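Local atomic coordinates of protein DJ-1 homolog D (Arabidopsis thaliana, PDB entry 4OGG), a protein that belongs to the DJ-1/PfpI family, with two successive copies of its alpha/beta module in one chain. Residues C[171-176]-C[210-215]; C[22-27]-C[178-183]; C[216-221]-C[374-379]. All blocks are in the same frame, centred on the assembly; numbering follows the deposited sequence.

All three contacts are buried, with contact 1 nearest the centre of the chain and contact 3 farthest out. Contact 1 joins the two DJ-1/PfpI halves of the chain and is the one with charge chemistry, a lysine–glutamate salt bridge beside a tyrosine ring. Contacts 2 and 3 each stay within one half and are apolar helix-helix packing: helix 15-27 on helix 176-186 in contact 2, helix 208-221 on helix 369-380 in contact 3. Helix 208-221 serves contacts 1 and 3 with different stretches of its length, 210-215 and 216-221, while contacts 2 and 3 meet through Gln-181 NE2, probably hydrogen-bonded to Ala-220 O at 2.9 Å.

Contact 1 (C[171-176]-C[210-215]); sequences ATYEGH and EVKVPF
Lys-212 reaches out from helix 208-221 to form a salt bridge with Glu-174, in the loop that leads into helix 176-186. Its NZ donates a hydrogen bond of 2.9 Å to Glu-174 OE2, which accepts through its syn lone pair, on the side of OE1. The lysine chain bends once, at chi2 (74°), and then runs extended through CD, CE and NZ, so the ammonium group lies well out from its own helix. Glu-174 has to curl back to meet it. Its CB bond points away from residues 210-215, and a bend at chi2 (-51°) brings the carboxylate round toward them, with the two side chains crossing at about a right angle.

Tyr-173 lines the same meeting place. Lys-212 CE comes within 4.3 Å of Tyr-173 CD1 in an oblique approach, while Glu-174 OE2 sits in the ring plane at its edge, 3.4 Å from Tyr-173 CD1. The accepting oxygen thus touches both the ring edge and the ammonium group, in directions about a right angle apart. At the far end of the ring, Tyr-173 OH is hydrogen-bonded to His-50 O, and Tyr-16 meets the ring edge-to-face.

Behind the glutamate the loop is held by an ST turn: Thr-172 OG1 accepts from Glu-174 N at 3.1 Å (N-H...O 148°), and the same OG1 is also hydrogen-bonded to Pro-158 O. Gly-175 then takes the N-cap position of helix 176-186, and the imidazole of His-176 has Tyr-173 CA 3.7 Å above the centre of one face. The carboxylate therefore projects from a loop shaped by an ST turn, just before a helix N-cap, and its salt bridge to a lysine of the second half is a polar tie across the interface of a tandem DJ-1/PfpI protein.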
loop_
_atom_site.group_PDB
_atom_site.type_symbol
_atom_site.label_atom_id
_atom_site.label_comp_id
_atom_site.label_asym_id
_atom_site.label_seq_id
_atom_site.Cartn_x
_atom_site.Cartn_y
_atom_site.Cartn_z
ATOM N N ALA C 171 -16.543 22.954 3.313
ATOM C CA ALA C 171 -16.784 21.569 3.705
ATOM C C ALA C 171 -15.741 20.559 3.227
ATOM O O ALA C 171 -15.409 19.622 3.955
ATOM C CB ALA C 171 -18.161 21.144 3.224
ATOM N N THR C 172 -15.240 20.741 2.007
ATOM C CA THR C 172 -14.246 19.833 1.427
ATOM C C THR C 172 -13.340 20.595 0.467
ATOM O O THR C 172 -13.608 21.754 0.145
ATOM C CB THR C 172 -14.911 18.703 0.606
ATOM O OG1 THR C 172 -15.464 19.254 -0.599
ATOM C CG2 THR C 172 -16.023 18.034 1.401
ATOM N N TYR C 173 -12.277 19.942 -0.004
ATOM C CA TYR C 173 -11.368 20.595 -0.934
ATOM C C TYR C 173 -12.043 20.959 -2.254
ATOM O O TYR C 173 -11.486 21.703 -3.057
ATOM C CB TYR C 173 -10.109 19.744 -1.171
ATOM C CG TYR C 173 -10.329 18.282 -1.499
ATOM C CD1 TYR C 173 -10.929 17.889 -2.699
ATOM C CD2 TYR C 173 -9.902 17.288 -0.619
ATOM C CE1 TYR C 173 -11.093 16.532 -3.010
ATOM C CE2 TYR C 173 -10.061 15.934 -0.920
ATOM C CZ TYR C 173 -10.656 15.563 -2.111
ATOM O OH TYR C 173 -10.825 14.223 -2.395
ATOM N N GLU C 174 -13.249 20.448 -2.480
ATOM C CA GLU C 174 -13.961 20.787 -3.703
ATOM C C GLU C 174 -14.443 22.235 -3.658
ATOM O O GLU C 174 -14.840 22.800 -4.678
ATOM C CB GLU C 174 -15.140 19.836 -3.922
ATOM C CG GLU C 174 -14.699 18.484 -4.452
ATOM C CD GLU C 174 -13.785 18.627 -5.662
ATOM O OE1 GLU C 174 -14.209 19.242 -6.665
ATOM O OE2 GLU C 174 -12.639 18.130 -5.611
ATOM N N GLY C 175 -14.401 22.831 -2.471
ATOM C CA GLY C 175 -14.820 24.214 -2.325
ATOM C C GLY C 175 -13.633 25.169 -2.322
ATOM O O GLY C 175 -13.798 26.368 -2.090
ATOM N N HIS C 176 -12.435 24.648 -2.587
ATOM C CA HIS C 176 -11.236 25.484 -2.595
ATOM C C HIS C 176 -11.338 26.777 -3.406
ATOM O O HIS C 176 -10.900 27.828 -2.944
ATOM C CB HIS C 176 -10.012 24.707 -3.102
ATOM C CG HIS C 176 -9.327 23.877 -2.058
ATOM N ND1 HIS C 176 -9.341 24.195 -0.717
ATOM C CD2 HIS C 176 -8.545 22.778 -2.174
ATOM C CE1 HIS C 176 -8.597 23.327 -0.052
ATOM N NE2 HIS C 176 -8.102 22.458 -0.914
ATOM N N GLU C 210 0.283 18.705 -9.233
ATOM C CA GLU C 210 0.397 19.421 -10.497
ATOM C C GLU C 210 -0.874 19.627 -11.291
ATOM O O GLU C 210 -0.932 20.512 -12.148
ATOM C CB GLU C 210 1.493 18.767 -11.332
ATOM C CG GLU C 210 2.796 18.767 -10.549
ATOM C CD GLU C 210 3.912 18.009 -11.218
ATOM O OE1 GLU C 210 4.927 17.760 -10.534
ATOM O OE2 GLU C 210 3.780 17.670 -12.412
ATOM N N VAL C 211 -1.895 18.826 -11.023
ATOM C CA VAL C 211 -3.160 19.038 -11.703
ATOM C C VAL C 211 -4.062 19.865 -10.782
ATOM O O VAL C 211 -4.589 20.899 -11.185
ATOM C CB VAL C 211 -3.882 17.706 -12.062
ATOM C CG1 VAL C 211 -4.069 16.842 -10.822
ATOM C CG2 VAL C 211 -5.239 18.013 -12.705
ATOM N N LYS C 212 -4.193 19.435 -9.531
ATOM C CA LYS C 212 -5.077 20.108 -8.588
ATOM C C LYS C 212 -4.711 21.535 -8.206
ATOM O O LYS C 212 -5.577 22.410 -8.189
ATOM C CB LYS C 212 -5.218 19.280 -7.306
ATOM C CG LYS C 212 -6.507 19.568 -6.530
ATOM C CD LYS C 212 -7.720 18.954 -7.235
ATOM C CE LYS C 212 -8.972 19.014 -6.365
ATOM N NZ LYS C 212 -10.142 18.334 -7.001
ATOM N N VAL C 213 -3.445 21.777 -7.891
ATOM C CA VAL C 213 -3.044 23.116 -7.480
ATOM C C VAL C 213 -3.257 24.184 -8.550
ATOM O O VAL C 213 -3.933 25.184 -8.299
ATOM C CB VAL C 213 -1.581 23.137 -6.983
ATOM C CG1 VAL C 213 -1.184 24.554 -6.578
ATOM C CG2 VAL C 213 -1.438 22.204 -5.783
ATOM N N PRO C 214 -2.692 23.999 -9.755
ATOM C CA PRO C 214 -2.915 25.039 -10.767
ATOM C C PRO C 214 -4.396 25.146 -11.136
ATOM O O PRO C 214 -4.927 26.243 -11.320
ATOM C CB PRO C 214 -2.062 24.568 -11.947
ATOM C CG PRO C 214 -0.956 23.780 -11.276
ATOM C CD PRO C 214 -1.722 22.998 -10.236
ATOM N N PHE C 215 -5.059 23.997 -11.228
ATOM C CA PHE C 215 -6.471 23.951 -11.592
ATOM C C PHE C 215 -7.326 24.766 -10.630
ATOM O O PHE C 215 -8.081 25.644 -11.048
ATOM C CB PHE C 215 -6.949 22.493 -11.630
ATOM C CG PHE C 215 -8.333 22.314 -12.196
ATOM C CD1 PHE C 215 -9.441 22.241 -11.358
ATOM C CD2 PHE C 215 -8.528 22.213 -13.569
ATOM C CE1 PHE C 215 -10.725 22.069 -11.877
ATOM C CE2 PHE C 215 -9.809 22.041 -14.101
ATOM C CZ PHE C 215 -10.908 21.969 -13.251
#

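Contact 2 (C[22-27]-C[178-183]); sequences FQALQA and EFIQLF
Leu-25 of helix 15-27 reaches across to helix 176-186, where it meets both Ile-180 and Phe-183. Its CB leaves the helix neither straight at the partner nor away from it, and neither CB nor CG comes within 4.2 Å of residues 178-183. Contact begins at the fork. With CG anti to the carbonyl carbon (chi1 -64°), both methyl branches are carried over to the other helix. CD1 goes to the aromatic ring, 3.9 Å from Phe-183 CE2, and arrives at the edge of the ring near its plane, so this is an edge contact and not packing on a face. CD2, the other branch, lies 4.1 Å from Ile-180 CG2 and equally close to Phe-183 CD2, and so fills the step between the two residues. Leu-25 and Phe-183 cross at about a right angle.

One turn back along helix 176-186, Ile-180 uses its two ends separately. While CG2 faces the leucine, the extended CG1 arm carries CD1 to Ala-24 CB, at 4.1 Å, where it meets the methyl that is the whole of the alanine side chain. Around this patch, Leu-25 also touches Ile-30 and Val-32 of strand 30-35, and Phe-183 packs on Ile-168 of strand 167-170, so the pair of helices sits against the central sheet.

The two segments run in roughly the same direction, their axes 42° apart and 11.2 Å at closest approach. No hydrogen bond links them, and every touching group is a hydrocarbon. The association probably rests on the burial of apolar surface and the fit of methyls to one another and to a ring edge, with no polar bond across the two segments.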
loop_
_atom_site.group_PDB
_atom_site.type_symbol
_atom_site.label_atom_id
_atom_site.label_comp_id
_atom_site.label_asym_id
_atom_site.label_seq_id
_atom_site.Cartn_x
_atom_site.Cartn_y
_atom_site.Cartn_z
ATOM N N PHE C 22 -1.551 26.932 0.273
ATOM C CA PHE C 22 -0.146 27.307 0.458
ATOM C C PHE C 22 0.454 27.876 -0.823
ATOM O O PHE C 22 1.099 28.926 -0.809
ATOM C CB PHE C 22 0.683 26.092 0.903
ATOM C CG PHE C 22 2.153 26.387 1.095
ATOM C CD1 PHE C 22 2.574 27.330 2.033
ATOM C CD2 PHE C 22 3.114 25.718 0.340
ATOM C CE1 PHE C 22 3.930 27.603 2.218
ATOM C CE2 PHE C 22 4.476 25.983 0.517
ATOM C CZ PHE C 22 4.882 26.928 1.457
ATOM N N GLN C 23 0.245 27.185 -1.937
ATOM C CA GLN C 23 0.807 27.640 -3.202
ATOM C C GLN C 23 -0.046 28.670 -3.933
ATOM O O GLN C 23 0.486 29.573 -4.579
ATOM C CB GLN C 23 1.091 26.436 -4.100
ATOM C CG GLN C 23 1.996 25.419 -3.428
ATOM C CD GLN C 23 2.462 24.338 -4.368
ATOM O OE1 GLN C 23 1.653 23.604 -4.937
ATOM N NE2 GLN C 23 3.775 24.231 -4.540
ATOM N N ALA C 24 -1.363 28.545 -3.833
ATOM C CA ALA C 24 -2.247 29.495 -4.497
ATOM C C ALA C 24 -2.044 30.883 -3.900
ATOM O O ALA C 24 -1.846 31.857 -4.625
ATOM C CB ALA C 24 -3.701 29.069 -4.338
ATOM N N LEU C 25 -2.091 30.972 -2.575
ATOM C CA LEU C 25 -1.921 32.257 -1.912
ATOM C C LEU C 25 -0.579 32.882 -2.267
ATOM O O LEU C 25 -0.492 34.086 -2.510
ATOM C CB LEU C 25 -2.058 32.094 -0.397
ATOM C CG LEU C 25 -3.448 31.646 0.071
ATOM C CD1 LEU C 25 -3.440 31.524 1.582
ATOM C CD2 LEU C 25 -4.519 32.643 -0.374
ATOM N N GLN C 26 0.469 32.065 -2.303
ATOM C CA GLN C 26 1.785 32.571 -2.665
ATOM C C GLN C 26 1.759 33.080 -4.103
ATOM O O GLN C 26 2.319 34.132 -4.410
ATOM C CB GLN C 26 2.840 31.473 -2.513
ATOM C CG GLN C 26 3.253 31.238 -1.074
ATOM C CD GLN C 26 4.353 30.212 -0.948
ATOM O OE1 GLN C 26 4.107 29.008 -1.011
ATOM N NE2 GLN C 26 5.579 30.681 -0.780
ATOM N N ALA C 27 1.097 32.339 -4.986
ATOM C CA ALA C 27 1.019 32.745 -6.384
ATOM C C ALA C 27 0.349 34.107 -6.509
ATOM O O ALA C 27 0.633 34.864 -7.440
ATOM C CB ALA C 27 0.248 31.710 -7.194
ATOM N N GLU C 178 -13.887 28.970 -4.286
ATOM C CA GLU C 178 -14.600 30.039 -3.592
ATOM C C GLU C 178 -13.999 30.289 -2.207
ATOM O O GLU C 178 -13.957 31.422 -1.735
ATOM C CB GLU C 178 -16.088 29.692 -3.471
ATOM C CG GLU C 178 -16.877 30.681 -2.623
ATOM C CD GLU C 178 -18.366 30.388 -2.590
ATOM O OE1 GLU C 178 -18.763 29.226 -2.824
ATOM O OE2 GLU C 178 -19.144 31.326 -2.315
ATOM N N PHE C 179 -13.526 29.217 -1.574
ATOM C CA PHE C 179 -12.909 29.285 -0.250
ATOM C C PHE C 179 -11.735 30.256 -0.295
ATOM O O PHE C 179 -11.659 31.212 0.480
ATOM C CB PHE C 179 -12.418 27.887 0.141
ATOM C CG PHE C 179 -11.748 27.812 1.494
ATOM C CD1 PHE C 179 -12.450 28.098 2.659
ATOM C CD2 PHE C 179 -10.429 27.371 1.600
ATOM C CE1 PHE C 179 -11.851 27.939 3.919
ATOM C CE2 PHE C 179 -9.819 27.209 2.848
ATOM C CZ PHE C 179 -10.532 27.492 4.012
ATOM N N ILE C 180 -10.823 30.002 -1.223
ATOM C CA ILE C 180 -9.640 30.830 -1.383
ATOM C C ILE C 180 -9.994 32.240 -1.860
ATOM O O ILE C 180 -9.415 33.223 -1.392
ATOM C CB ILE C 180 -8.653 30.152 -2.365
ATOM C CG1 ILE C 180 -8.150 28.845 -1.743
ATOM C CG2 ILE C 180 -7.503 31.093 -2.699
ATOM C CD1 ILE C 180 -7.300 27.986 -2.662
ATOM N N GLN C 181 -10.949 32.348 -2.779
ATOM C CA GLN C 181 -11.341 33.664 -3.282
ATOM C C GLN C 181 -11.879 34.543 -2.155
ATOM O O GLN C 181 -11.519 35.717 -2.043
ATOM C CB GLN C 181 -12.404 33.531 -4.375
ATOM C CG GLN C 181 -12.579 34.800 -5.197
ATOM C CD GLN C 181 -13.676 34.678 -6.235
ATOM O OE1 GLN C 181 -14.854 34.869 -5.933
ATOM N NE2 GLN C 181 -13.295 34.350 -7.466
ATOM N N LEU C 182 -12.735 33.971 -1.318
ATOM C CA LEU C 182 -13.323 34.705 -0.205
ATOM C C LEU C 182 -12.260 35.150 0.790
ATOM O O LEU C 182 -12.350 36.236 1.368
ATOM C CB LEU C 182 -14.365 33.837 0.503
ATOM C CG LEU C 182 -15.663 33.583 -0.267
ATOM C CD1 LEU C 182 -16.437 32.452 0.377
ATOM C CD2 LEU C 182 -16.494 34.867 -0.303
ATOM N N PHE C 183 -11.249 34.307 0.983
ATOM C CA PHE C 183 -10.168 34.609 1.912
ATOM C C PHE C 183 -9.336 35.761 1.362
ATOM O O PHE C 183 -8.974 36.682 2.093
ATOM C CB PHE C 183 -9.298 33.365 2.118
ATOM C CG PHE C 183 -8.251 33.516 3.190
ATOM C CD1 PHE C 183 -8.614 33.817 4.502
ATOM C CD2 PHE C 183 -6.906 33.322 2.895
ATOM C CE1 PHE C 183 -7.647 33.917 5.505
ATOM C CE2 PHE C 183 -5.932 33.421 3.891
ATOM C CZ PHE C 183 -6.304 33.717 5.197
#

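Contact 3 (C[216-221]-C[374-379]); sequences QSLQAL and SQLMAL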
loop_
_atom_site.group_PDB
_atom_site.type_symbol
_atom_site.label_atom_id
_atom_site.label_comp_id
_atom_site.label_asym_id
_atom_site.label_seq_id
_atom_site.Cartn_x
_atom_site.Cartn_y
_atom_site.Cartn_z
ATOM N N GLN C 216 -7.192 24.498 -9.337
ATOM C CA GLN C 216 -7.981 25.227 -8.358
ATOM C C GLN C 216 -7.492 26.651 -8.121
ATOM O O GLN C 216 -8.280 27.522 -7.757
ATOM C CB GLN C 216 -8.043 24.442 -7.049
ATOM C CG GLN C 216 -8.806 23.138 -7.222
ATOM C CD GLN C 216 -9.274 22.550 -5.917
ATOM O OE1 GLN C 216 -10.449 22.207 -5.766
ATOM N NE2 GLN C 216 -8.365 22.418 -4.967
ATOM N N SER C 217 -6.204 26.899 -8.335
ATOM C CA SER C 217 -5.674 28.248 -8.152
ATOM C C SER C 217 -6.324 29.168 -9.185
ATOM O O SER C 217 -6.762 30.277 -8.865
ATOM C CB SER C 217 -4.151 28.269 -8.333
ATOM O OG SER C 217 -3.488 27.626 -7.257
ATOM N N LEU C 218 -6.393 28.700 -10.426
ATOM C CA LEU C 218 -6.988 29.491 -11.497
ATOM C C LEU C 218 -8.493 29.658 -11.304
ATOM O O LEU C 218 -9.052 30.709 -11.626
ATOM C CB LEU C 218 -6.681 28.849 -12.857
ATOM C CG LEU C 218 -5.197 28.856 -13.234
ATOM C CD1 LEU C 218 -4.962 28.004 -14.475
ATOM C CD2 LEU C 218 -4.740 30.291 -13.467
ATOM N N GLN C 219 -9.154 28.631 -10.779
ATOM C CA GLN C 219 -10.589 28.721 -10.529
ATOM C C GLN C 219 -10.850 29.711 -9.397
ATOM O O GLN C 219 -11.883 30.380 -9.375
ATOM C CB GLN C 219 -11.165 27.365 -10.122
ATOM C CG GLN C 219 -11.262 26.343 -11.242
ATOM C CD GLN C 219 -11.867 25.043 -10.761
ATOM O OE1 GLN C 219 -11.414 24.469 -9.769
ATOM N NE2 GLN C 219 -12.895 24.568 -11.460
ATOM N N ALA C 220 -9.918 29.792 -8.451
ATOM C CA ALA C 220 -10.073 30.698 -7.313
ATOM C C ALA C 220 -10.072 32.159 -7.753
ATOM O O ALA C 220 -10.699 33.011 -7.117
ATOM C CB ALA C 220 -8.964 30.464 -6.303
ATOM N N LEU C 221 -9.360 32.439 -8.839
ATOM C CA LEU C 221 -9.275 33.790 -9.377
ATOM C C LEU C 221 -10.576 34.151 -10.086
ATOM O O LEU C 221 -10.879 35.327 -10.279
ATOM C CB LEU C 221 -8.101 33.895 -10.356
ATOM C CG LEU C 221 -6.695 33.773 -9.761
ATOM C CD1 LEU C 221 -5.679 33.553 -10.866
ATOM C CD2 LEU C 221 -6.365 35.027 -8.967
ATOM N N SER C 374 1.776 32.284 -10.921
ATOM C CA SER C 374 2.039 33.722 -10.962
ATOM C C SER C 374 2.434 34.194 -12.363
ATOM O O SER C 374 1.925 35.202 -12.858
ATOM C CB SER C 374 3.151 34.082 -9.969
ATOM O OG SER C 374 3.411 35.476 -9.969
ATOM N N GLN C 375 3.340 33.466 -13.004
ATOM C CA GLN C 375 3.784 33.846 -14.338
ATOM C C GLN C 375 2.694 33.642 -15.384
ATOM O O GLN C 375 2.629 34.378 -16.366
ATOM C CB GLN C 375 5.062 33.086 -14.706
ATOM C CG GLN C 375 6.212 33.429 -13.760
ATOM C CD GLN C 375 7.541 32.812 -14.151
ATOM O OE1 GLN C 375 8.462 32.742 -13.335
ATOM N NE2 GLN C 375 7.656 32.377 -15.402
ATOM N N LEU C 376 1.831 32.651 -15.179
ATOM C CA LEU C 376 0.738 32.429 -16.116
ATOM C C LEU C 376 -0.244 33.590 -15.965
ATOM O O LEU C 376 -0.796 34.087 -16.949
ATOM C CB LEU C 376 0.032 31.103 -15.823
ATOM C CG LEU C 376 -1.269 30.857 -16.592
ATOM C CD1 LEU C 376 -1.034 30.983 -18.092
ATOM C CD2 LEU C 376 -1.799 29.471 -16.249
ATOM N N MET C 377 -0.451 34.023 -14.724
ATOM C CA MET C 377 -1.347 35.139 -14.440
ATOM C C MET C 377 -0.868 36.389 -15.164
ATOM O O MET C 377 -1.665 37.118 -15.756
ATOM C CB MET C 377 -1.397 35.412 -12.935
ATOM C CG MET C 377 -2.159 34.366 -12.137
ATOM S SD MET C 377 -1.976 34.595 -10.356
ATOM C CE MET C 377 -2.888 36.142 -10.115
ATOM N N ALA C 378 0.438 36.635 -15.110
ATOM C CA ALA C 378 1.023 37.798 -15.762
ATOM C C ALA C 378 0.696 37.811 -17.253
ATOM O O ALA C 378 0.265 38.831 -17.790
ATOM C CB ALA C 378 2.532 37.809 -15.558
ATOM N N LEU C 379 0.896 36.676 -17.919
ATOM C CA LEU C 379 0.615 36.574 -19.349
ATOM C C LEU C 379 -0.865 36.757 -19.667
ATOM O O LEU C 379 -1.215 37.297 -20.716
ATOM C CB LEU C 379 1.088 35.225 -19.903
ATOM C CG LEU C 379 2.598 35.018 -20.028
ATOM C CD1 LEU C 379 2.872 33.670 -20.674
ATOM C CD2 LEU C 379 3.207 36.132 -20.864
#
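Leu-221 and Met-377 form the broader half of this contact between helix 208-221 and helix 369-380. Leu-221 CD1 is 3.8 Å from Met-377 CG and is approached almost as closely by the sulfur, while its other methyl, CD2, lies 3.8 Å from Met-377 CE. The thioether gets there by a turn at its last torsion (chi3 68°), which folds CE back against the fork of the leucine instead of letting it run on. Phe-28, from the loop after helix 15-27 in the first half of the chain, touches both side chains.

One turn earlier on helix 208-221, the meeting is narrower. Leu-376 offers a single methyl, CD2, to the fork of Leu-218, 3.9 Å from Leu-218 CD1 and 4.1 Å from Leu-218 CD2. The side chains cross at about a right angle, and Leu-218 also packs on Val-225 of strand 224-228.

On the outer flank of helix 369-380 the character changes. Ala-378 is exposed, and Ser-374, Gln-375 and Leu-379 are partly so; none of them reaches residues 216-221. Gln-375 turns instead toward Thr-356, to whose OG1 its NE2 makes a weak hydrogen bond. The face of helix 208-221 turned to the first half of the chain is covered differently, with Ala-220 touching Ile-180 and Ser-217 touching Ala-24.

By sequence, Leu-218 and Leu-376 appear to correspond to Leu-25 and Phe-183 of the first half, and the pairing of an early helix with the last one beside a mixed six-stranded sheet recurs in both halves of the tandem DJ-1/PfpI chain.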